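Local coordinates for isomaltodextranase (Arthrobacter globiformis, PDB 5AWO), which hydrolyses alpha-1,6-glucosidic linkages in dextran-like polysaccharides, removing successive isomaltose units from the non-reducing ends of the chains, at residues G68-D76 against A356-L365; K272-G280 against T322-M332. One frame throughout, in Å; residues are numbered along the deposited sequence.

Overall arrangement
From the N terminus, the chain runs through strand 39-42 and helix 56-68 of the TIM barrel into loop 68-76, which leads on to strand 77-79. Its partner, 356-365, comes 280 residues later, so contact 1 closes a long loop that carries most of the parallel barrel strands. Contact 2 is nested inside that loop: helix 274-279, beyond strand 263-265, meets the start of helix 326-339, which leads to the last barrel strand, 343-345. The two contacts lie about 19 Å apart between centres and touch directly, Trp357 and Val358 packing on helix 326-339. Contact 1 ties the early barrel to the approach to helix 362-370, which leads into the beta-sandwich; contact 2 joins two later barrel parts.

Contact 1 (G68-D76 against A356-L365); sequences GNFADFGYD and AWVYTNKEVL
Phe73 lays one face of its ring over Thr360: CB of the threonine stands 3.7 Å from the ring centroid and 7° off the ring normal, a CH-pi contact, and CG2 lies on the same face nearer CG and CD2. At the ring edge, in plane, Lys362 brings NZ to 3.7 Å from Phe73 CE1; its chain slants across the ring rim and bends at the last torsion (chi4 88°). Phe70 crosses Thr360 at about a right angle, touching CG2 with CD1, while its CZ reaches Ala356 CB at 3.5 Å. Deeper in, Tyr75 points its hydroxyl at the backbone of Tyr359, and OH donates to Tyr359 O at 2.8 Å, in the carbonyl plane and on a lone pair. Leu365 CD2 packs against the same hydroxyl, and Leu365 CD1 against Phe73 CB. Tyr359 sends its own hydroxyl away to Asp347. The loop that follows helix 56-68 in the TIM barrel is thus fastened to the turn entering helix 362-370, whose N-cap is Asn361. Aromatic and methyl packing makes most of the interface, and the Tyr75 bond is its one directional polar link, satisfying a carbonyl in largely apolar surroundings.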
loop_
_atom_site.group_PDB
_atom_site.type_symbol
_atom_site.label_atom_id
_atom_site.label_comp_id
_atom_site.label_asym_id
_atom_site.label_seq_id
_atom_site.Cartn_x
_atom_site.Cartn_y
_atom_site.Cartn_z
ATOM N N GLY A 68 16.685 13.251 -16.773
ATOM C CA GLY A 68 18.058 12.867 -17.099
ATOM C C GLY A 68 18.742 11.902 -16.150
ATOM O O GLY A 68 19.790 11.351 -16.479
ATOM N N ASN A 69 18.170 11.692 -14.982
ATOM C CA ASN A 69 18.791 10.803 -14.040
ATOM C C ASN A 69 17.723 9.740 -13.684
ATOM O O ASN A 69 17.691 8.638 -14.246
ATOM C CB ASN A 69 19.343 11.622 -12.852
ATOM C CG ASN A 69 20.362 12.727 -13.276
ATOM O OD1 ASN A 69 21.580 12.567 -13.089
ATOM N ND2 ASN A 69 19.869 13.849 -13.823
ATOM N N PHE A 70 16.731 10.112 -12.911
ATOM C CA PHE A 70 15.907 9.096 -12.251
ATOM C C PHE A 70 14.794 8.437 -13.044
ATOM O O PHE A 70 14.374 7.345 -12.711
ATOM C CB PHE A 70 15.342 9.686 -10.968
ATOM C CG PHE A 70 16.401 10.114 -10.019
ATOM C CD1 PHE A 70 16.950 9.206 -9.136
ATOM C CD2 PHE A 70 16.949 11.378 -10.093
ATOM C CE1 PHE A 70 17.964 9.562 -8.284
ATOM C CE2 PHE A 70 17.988 11.745 -9.253
ATOM C CZ PHE A 70 18.476 10.830 -8.317
ATOM N N ALA A 71 14.299 9.097 -14.088
ATOM C CA ALA A 71 13.258 8.483 -14.909
ATOM C C ALA A 71 13.714 7.171 -15.507
ATOM O O ALA A 71 12.936 6.238 -15.615
ATOM C CB ALA A 71 12.798 9.447 -16.004
ATOM N N ASP A 72 15.008 7.073 -15.821
ATOM C CA ASP A 72 15.538 5.827 -16.383
ATOM C C ASP A 72 15.574 4.672 -15.374
ATOM O O ASP A 72 15.641 3.509 -15.768
ATOM C CB ASP A 72 16.929 6.039 -16.992
ATOM C CG ASP A 72 16.891 6.963 -18.189
ATOM O OD1 ASP A 72 15.990 6.774 -19.035
ATOM O OD2 ASP A 72 17.722 7.894 -18.251
ATOM N N PHE A 73 15.472 4.997 -14.074
ATOM C CA PHE A 73 15.362 4.015 -13.007
ATOM C C PHE A 73 13.924 3.826 -12.544
ATOM O O PHE A 73 13.672 3.221 -11.529
ATOM C CB PHE A 73 16.241 4.440 -11.841
ATOM C CG PHE A 73 17.699 4.360 -12.159
ATOM C CD1 PHE A 73 18.365 3.167 -12.019
ATOM C CD2 PHE A 73 18.384 5.462 -12.636
ATOM C CE1 PHE A 73 19.702 3.071 -12.359
ATOM C CE2 PHE A 73 19.727 5.371 -12.956
ATOM C CZ PHE A 73 20.378 4.171 -12.812
ATOM N N GLY A 74 12.979 4.317 -13.328
ATOM C CA GLY A 74 11.573 4.064 -13.081
ATOM C C GLY A 74 10.863 5.148 -12.307
ATOM O O GLY A 74 9.650 5.059 -12.117
ATOM N N TYR A 75 11.576 6.189 -11.868
ATOM C CA TYR A 75 10.928 7.274 -11.119
ATOM C C TYR A 75 10.376 8.226 -12.178
ATOM O O TYR A 75 10.945 9.278 -12.430
ATOM C CB TYR A 75 11.909 7.986 -10.178
ATOM C CG TYR A 75 12.499 7.089 -9.113
ATOM C CD1 TYR A 75 13.652 6.363 -9.352
ATOM C CD2 TYR A 75 11.925 7.003 -7.844
ATOM C CE1 TYR A 75 14.208 5.567 -8.377
ATOM C CE2 TYR A 75 12.475 6.187 -6.867
ATOM C CZ TYR A 75 13.617 5.501 -7.128
ATOM O OH TYR A 75 14.149 4.727 -6.141
ATOM N N ASP A 76 9.254 7.838 -12.769
ATOM C CA ASP A 76 8.780 8.557 -13.964
ATOM C C ASP A 76 7.499 9.302 -13.758
ATOM O O ASP A 76 6.937 9.791 -14.710
ATOM C CB ASP A 76 8.691 7.634 -15.171
ATOM C CG ASP A 76 7.832 6.457 -14.943
ATOM O OD1 ASP A 76 7.035 6.471 -14.002
ATOM O OD2 ASP A 76 7.959 5.468 -15.710
ATOM N N ALA A 356 22.156 10.398 -5.133
ATOM C CA ALA A 356 21.357 9.673 -6.140
ATOM C C ALA A 356 21.443 8.167 -6.018
ATOM O O ALA A 356 20.465 7.434 -6.218
ATOM C CB ALA A 356 21.776 10.090 -7.552
ATOM N N TRP A 357 22.639 7.684 -5.677
ATOM C CA TRP A 357 22.862 6.255 -5.530
ATOM C C TRP A 357 21.859 5.516 -4.604
ATOM O O TRP A 357 21.572 4.341 -4.787
ATOM C CB TRP A 357 24.309 6.003 -5.045
ATOM C CG TRP A 357 24.547 6.597 -3.677
ATOM C CD1 TRP A 357 25.009 7.857 -3.387
ATOM C CD2 TRP A 357 24.293 5.970 -2.426
ATOM N NE1 TRP A 357 25.038 8.047 -2.042
ATOM C CE2 TRP A 357 24.595 6.911 -1.420
ATOM C CE3 TRP A 357 23.810 4.710 -2.052
ATOM C CZ2 TRP A 357 24.471 6.613 -0.070
ATOM C CZ3 TRP A 357 23.664 4.425 -0.708
ATOM C CH2 TRP A 357 24.002 5.388 0.275
ATOM N N VAL A 358 21.330 6.221 -3.597
ATOM C CA VAL A 358 20.393 5.639 -2.612
ATOM C C VAL A 358 19.195 5.004 -3.332
ATOM O O VAL A 358 18.664 3.945 -2.956
ATOM C CB VAL A 358 19.855 6.759 -1.636
ATOM C CG1 VAL A 358 18.745 6.247 -0.698
ATOM C CG2 VAL A 358 21.012 7.350 -0.812
ATOM N N TYR A 359 18.794 5.684 -4.393
ATOM C CA TYR A 359 17.537 5.416 -5.076
ATOM C C TYR A 359 17.708 4.516 -6.300
ATOM O O TYR A 359 16.716 4.027 -6.854
ATOM C CB TYR A 359 16.942 6.740 -5.502
ATOM C CG TYR A 359 16.628 7.657 -4.352
ATOM C CD1 TYR A 359 15.843 7.214 -3.275
ATOM C CD2 TYR A 359 17.101 8.956 -4.306
ATOM C CE1 TYR A 359 15.516 8.047 -2.223
ATOM C CE2 TYR A 359 16.777 9.800 -3.256
ATOM C CZ TYR A 359 15.997 9.341 -2.209
ATOM O OH TYR A 359 15.658 10.186 -1.170
ATOM N N THR A 360 18.947 4.293 -6.727
ATOM C CA THR A 360 19.222 3.705 -8.043
ATOM C C THR A 360 20.019 2.396 -7.984
ATOM O O THR A 360 20.670 2.017 -8.968
ATOM C CB THR A 360 19.911 4.729 -8.954
ATOM O OG1 THR A 360 21.169 5.114 -8.377
ATOM C CG2 THR A 360 19.013 5.943 -9.159
ATOM N N ASN A 361 19.970 1.678 -6.867
ATOM C CA ASN A 361 20.537 0.331 -6.808
ATOM C C ASN A 361 19.575 -0.617 -7.532
ATOM O O ASN A 361 18.462 -0.864 -7.084
ATOM C CB ASN A 361 20.743 -0.081 -5.349
ATOM C CG ASN A 361 21.261 -1.494 -5.176
ATOM O OD1 ASN A 361 20.980 -2.393 -5.958
ATOM N ND2 ASN A 361 21.974 -1.712 -4.105
ATOM N N LYS A 362 20.009 -1.103 -8.690
ATOM C CA LYS A 362 19.140 -1.898 -9.552
ATOM C C LYS A 362 18.631 -3.154 -8.864
ATOM O O LYS A 362 17.488 -3.563 -9.110
ATOM C CB LYS A 362 19.850 -2.227 -10.879
ATOM C CG LYS A 362 20.023 -1.008 -11.789
ATOM C CD LYS A 362 21.150 -1.214 -12.811
ATOM C CE LYS A 362 21.577 0.082 -13.514
ATOM N NZ LYS A 362 22.636 0.915 -12.852
ATOM N N GLU A 363 19.442 -3.784 -8.013
ATOM C CA GLU A 363 19.023 -5.010 -7.360
ATOM C C GLU A 363 17.962 -4.760 -6.287
ATOM O O GLU A 363 17.054 -5.546 -6.107
ATOM C CB GLU A 363 20.213 -5.761 -6.761
ATOM C CG GLU A 363 21.279 -6.098 -7.785
ATOM C CD GLU A 363 22.119 -7.271 -7.336
ATOM O OE1 GLU A 363 21.576 -8.379 -7.214
ATOM O OE2 GLU A 363 23.327 -7.072 -7.079
ATOM N N VAL A 364 18.110 -3.666 -5.546
ATOM C CA VAL A 364 17.108 -3.253 -4.561
ATOM C C VAL A 364 15.829 -2.863 -5.291
ATOM O O VAL A 364 14.743 -3.309 -4.919
ATOM C CB VAL A 364 17.665 -2.136 -3.657
ATOM C CG1 VAL A 364 16.574 -1.567 -2.765
ATOM C CG2 VAL A 364 18.814 -2.660 -2.789
ATOM N N LEU A 365 15.962 -2.093 -6.365
ATOM C CA LEU A 365 14.789 -1.735 -7.170
ATOM C C LEU A 365 14.091 -2.974 -7.725
ATOM O O LEU A 365 12.851 -2.988 -7.842
ATOM C CB LEU A 365 15.123 -0.770 -8.299
ATOM C CG LEU A 365 15.510 0.650 -7.842
ATOM C CD1 LEU A 365 16.026 1.452 -9.031
ATOM C CD2 LEU A 365 14.358 1.349 -7.145
#

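Contact 2 (K272-G280 against T322-M332); sequences KGGWDRLSG and TFASDEERKTM
Phe323 enters the contact with its ring beneath Gly274. From CB the side chain leaves with CG anti to the carbonyl carbon (chi1 -70°), which swings the ring towards the start of helix 274-279. CG lies 4.0 Å from Gly274 CA, which sits over the ring centre, 3.7 Å from the centroid, in a CH-pi contact. On one flank CD2 nears Trp275 N; on the other, CE1 faces Gly274 N. CZ, at the tip, meets Gly274 O at 3.5 Å, and Leu278 CB comes up to the ring edge near CE2 and CZ. With the ring cut back to an alanine here, Gly274 CA would probably lose its aromatic partner and a gap would be likely to open beside Leu278 CB. Helices 274-279 and 326-332 run roughly parallel, 28° apart, on the outside of the (beta/alpha)8 barrel typical of family GH27. Gly274 N also donates to Thr322 OG1 at 2.9 Å, a bent bond of 132°; that hydroxyl has a further partner in Arg319 O. One water joins Lys272 O to Thr322 O, and a second accepts from Trp275 N and donates to Glu328 OE1, which also receives Ala324 N. Glu328 OE2 is hydrogen-bonded to His458 ND1, and the imidazole stacks on Trp275. Further along, Thr331 CG2 touches the indole edge at Trp275 CZ3, 3.8 Å away, and Leu278 CD2 rests against Met332 CA.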
loop_
_atom_site.group_PDB
_atom_site.type_symbol
_atom_site.label_atom_id
_atom_site.label_comp_id
_atom_site.label_asym_id
_atom_site.label_seq_id
_atom_site.Cartn_x
_atom_site.Cartn_y
_atom_site.Cartn_z
ATOM N N LYS A 272 10.881 17.434 8.585
ATOM C CA LYS A 272 12.316 17.680 8.448
ATOM C C LYS A 272 13.144 16.416 8.206
ATOM O O LYS A 272 14.347 16.499 8.013
ATOM C CB LYS A 272 12.835 18.371 9.719
ATOM C CG LYS A 272 12.763 17.518 10.947
ATOM C CD LYS A 272 12.952 18.319 12.229
ATOM C CE LYS A 272 14.399 18.707 12.461
ATOM N NZ LYS A 272 15.246 17.519 12.751
ATOM N N GLY A 273 12.509 15.256 8.171
ATOM C CA GLY A 273 13.191 14.057 7.753
ATOM C C GLY A 273 14.101 13.544 8.854
ATOM O O GLY A 273 13.874 13.740 10.064
ATOM N N GLY A 274 15.109 12.817 8.408
ATOM C CA GLY A 274 16.087 12.236 9.338
ATOM C C GLY A 274 15.581 11.081 10.164
ATOM O O GLY A 274 14.424 10.649 10.040
ATOM N N TRP A 275 16.457 10.579 11.012
ATOM C CA TRP A 275 16.166 9.404 11.826
ATOM C C TRP A 275 14.990 9.589 12.776
ATOM O O TRP A 275 14.191 8.662 12.924
ATOM C CB TRP A 275 17.427 8.980 12.597
ATOM C CG TRP A 275 17.217 7.646 13.256
ATOM C CD1 TRP A 275 16.868 7.397 14.531
ATOM C CD2 TRP A 275 17.289 6.378 12.610
ATOM N NE1 TRP A 275 16.712 6.045 14.738
ATOM C CE2 TRP A 275 16.987 5.396 13.566
ATOM C CE3 TRP A 275 17.603 5.982 11.306
ATOM C CZ2 TRP A 275 16.951 4.035 13.249
ATOM C CZ3 TRP A 275 17.585 4.642 10.996
ATOM C CH2 TRP A 275 17.281 3.683 11.974
ATOM N N ASP A 276 14.835 10.750 13.396
ATOM C CA ASP A 276 13.749 10.902 14.334
ATOM C C ASP A 276 12.375 10.739 13.659
ATOM O O ASP A 276 11.486 10.152 14.224
ATOM C CB ASP A 276 13.838 12.216 15.127
ATOM C CG ASP A 276 12.889 12.240 16.322
ATOM O OD1 ASP A 276 12.899 11.301 17.136
ATOM O OD2 ASP A 276 12.059 13.166 16.399
ATOM N N ARG A 277 12.242 11.187 12.410
ATOM C CA ARG A 277 10.991 10.992 11.691
ATOM C C ARG A 277 10.849 9.558 11.156
ATOM O O ARG A 277 9.721 9.050 11.083
ATOM C CB ARG A 277 10.850 11.999 10.569
ATOM C CG ARG A 277 10.492 13.382 11.120
ATOM C CD ARG A 277 8.966 13.531 11.175
ATOM N NE ARG A 277 8.606 14.540 12.112
ATOM C CZ ARG A 277 7.395 14.984 12.317
ATOM N NH1 ARG A 277 6.388 14.606 11.547
ATOM N NH2 ARG A 277 7.198 15.864 13.271
ATOM N N LEU A 278 11.956 8.897 10.850
ATOM C CA LEU A 278 11.896 7.522 10.376
ATOM C C LEU A 278 11.596 6.507 11.472
ATOM O O LEU A 278 10.935 5.489 11.206
ATOM C CB LEU A 278 13.201 7.151 9.670
ATOM C CG LEU A 278 13.154 5.884 8.790
ATOM C CD1 LEU A 278 12.493 6.179 7.454
ATOM C CD2 LEU A 278 14.547 5.297 8.592
ATOM N N SER A 279 12.101 6.755 12.679
ATOM C CA SER A 279 12.132 5.751 13.740
ATOM C C SER A 279 11.808 6.265 15.134
ATOM O O SER A 279 11.657 5.466 16.049
ATOM C CB SER A 279 13.532 5.116 13.706
ATOM O OG SER A 279 13.642 3.963 14.524
ATOM N N GLY A 280 11.701 7.580 15.287
ATOM C CA GLY A 280 11.516 8.205 16.605
ATOM C C GLY A 280 10.131 8.763 16.835
ATOM O O GLY A 280 9.120 8.171 16.431
ATOM N N THR A 322 18.516 14.639 4.385
ATOM C CA THR A 322 18.191 14.977 5.773
ATOM C C THR A 322 18.748 14.007 6.809
ATOM O O THR A 322 18.629 14.269 8.002
ATOM C CB THR A 322 16.677 15.110 6.008
ATOM O OG1 THR A 322 16.024 13.831 5.905
ATOM C CG2 THR A 322 16.061 16.100 5.029
ATOM N N PHE A 323 19.266 12.873 6.357
ATOM C CA PHE A 323 19.858 11.878 7.239
ATOM C C PHE A 323 21.322 12.194 7.513
ATOM O O PHE A 323 21.946 12.973 6.793
ATOM C CB PHE A 323 19.659 10.469 6.678
ATOM C CG PHE A 323 18.204 10.021 6.743
ATOM C CD1 PHE A 323 17.289 10.382 5.755
ATOM C CD2 PHE A 323 17.750 9.305 7.828
ATOM C CE1 PHE A 323 15.942 10.020 5.887
ATOM C CE2 PHE A 323 16.427 8.945 7.941
ATOM C CZ PHE A 323 15.515 9.293 6.972
ATOM N N ALA A 324 21.871 11.537 8.530
ATOM C CA ALA A 324 23.181 11.873 9.095
ATOM C C ALA A 324 24.296 11.063 8.483
ATOM O O ALA A 324 25.461 11.415 8.646
ATOM C CB ALA A 324 23.143 11.676 10.587
ATOM N N SER A 325 23.974 9.961 7.815
ATOM C CA SER A 325 24.981 9.089 7.254
ATOM C C SER A 325 24.419 8.297 6.102
ATOM O O SER A 325 23.179 8.141 5.950
ATOM C CB SER A 325 25.484 8.114 8.319
ATOM O OG SER A 325 24.437 7.175 8.607
ATOM N N ASP A 326 25.317 7.726 5.311
ATOM C CA ASP A 326 24.939 6.836 4.241
ATOM C C ASP A 326 24.310 5.555 4.738
ATOM O O ASP A 326 23.414 5.052 4.065
ATOM C CB ASP A 326 26.132 6.496 3.352
ATOM C CG ASP A 326 26.660 7.688 2.579
ATOM O OD1 ASP A 326 25.968 8.715 2.423
ATOM O OD2 ASP A 326 27.843 7.642 2.134
ATOM N N GLU A 327 24.716 5.052 5.902
ATOM C CA GLU A 327 24.021 3.900 6.457
ATOM C C GLU A 327 22.563 4.213 6.757
ATOM O O GLU A 327 21.689 3.382 6.511
ATOM C CB GLU A 327 24.728 3.312 7.678
ATOM C CG GLU A 327 26.103 2.693 7.395
ATOM C CD GLU A 327 26.120 1.551 6.375
ATOM O OE1 GLU A 327 25.136 0.769 6.209
ATOM O OE2 GLU A 327 27.157 1.406 5.678
ATOM N N GLU A 328 22.262 5.378 7.311
ATOM C CA GLU A 328 20.876 5.749 7.531
ATOM C C GLU A 328 20.096 5.871 6.210
ATOM O O GLU A 328 18.943 5.473 6.123
ATOM C CB GLU A 328 20.784 7.080 8.285
ATOM C CG GLU A 328 21.191 6.993 9.756
ATOM C CD GLU A 328 21.003 8.286 10.542
ATOM O OE1 GLU A 328 20.652 9.306 9.902
ATOM O OE2 GLU A 328 21.125 8.247 11.800
ATOM N N ARG A 329 20.727 6.435 5.184
ATOM C CA ARG A 329 20.074 6.570 3.883
ATOM C C ARG A 329 19.724 5.197 3.329
ATOM O O ARG A 329 18.607 4.996 2.823
ATOM C CB ARG A 329 20.943 7.337 2.897
ATOM C CG ARG A 329 21.028 8.815 3.168
ATOM C CD ARG A 329 22.015 9.526 2.226
ATOM N NE ARG A 329 23.287 9.832 2.871
ATOM C CZ ARG A 329 23.462 10.783 3.780
ATOM N NH1 ARG A 329 24.666 10.978 4.333
ATOM N NH2 ARG A 329 22.450 11.545 4.185
ATOM N N LYS A 330 20.630 4.233 3.424
ATOM C CA LYS A 330 20.320 2.891 2.958
ATOM C C LYS A 330 19.170 2.282 3.769
ATOM O O LYS A 330 18.281 1.618 3.213
ATOM C CB LYS A 330 21.546 1.975 3.016
ATOM C CG LYS A 330 22.577 2.276 1.928
ATOM C CD LYS A 330 23.821 1.399 1.984
ATOM C CE LYS A 330 24.660 1.614 3.211
ATOM N NZ LYS A 330 25.900 0.794 3.078
ATOM N N THR A 331 19.155 2.516 5.069
ATOM C CA THR A 331 18.051 2.030 5.905
ATOM C C THR A 331 16.685 2.599 5.535
ATOM O O THR A 331 15.714 1.865 5.483
ATOM C CB THR A 331 18.389 2.249 7.386
ATOM O OG1 THR A 331 19.505 1.389 7.714
ATOM C CG2 THR A 331 17.195 1.953 8.285
ATOM N N MET A 332 16.642 3.890 5.281
ATOM C CA MET A 332 15.439 4.551 4.766
ATOM C C MET A 332 14.901 3.798 3.542
ATOM O O MET A 332 13.726 3.412 3.487
ATOM C CB MET A 332 15.795 6.014 4.422
ATOM C CG MET A 332 14.700 6.798 3.730
ATOM S SD MET A 332 15.339 8.276 2.939
ATOM C CE MET A 332 16.221 7.546 1.599
HETATM O O HOH W 1 16.637 15.907 9.765
HETATM O O HOH W 2 19.234 11.410 10.980
#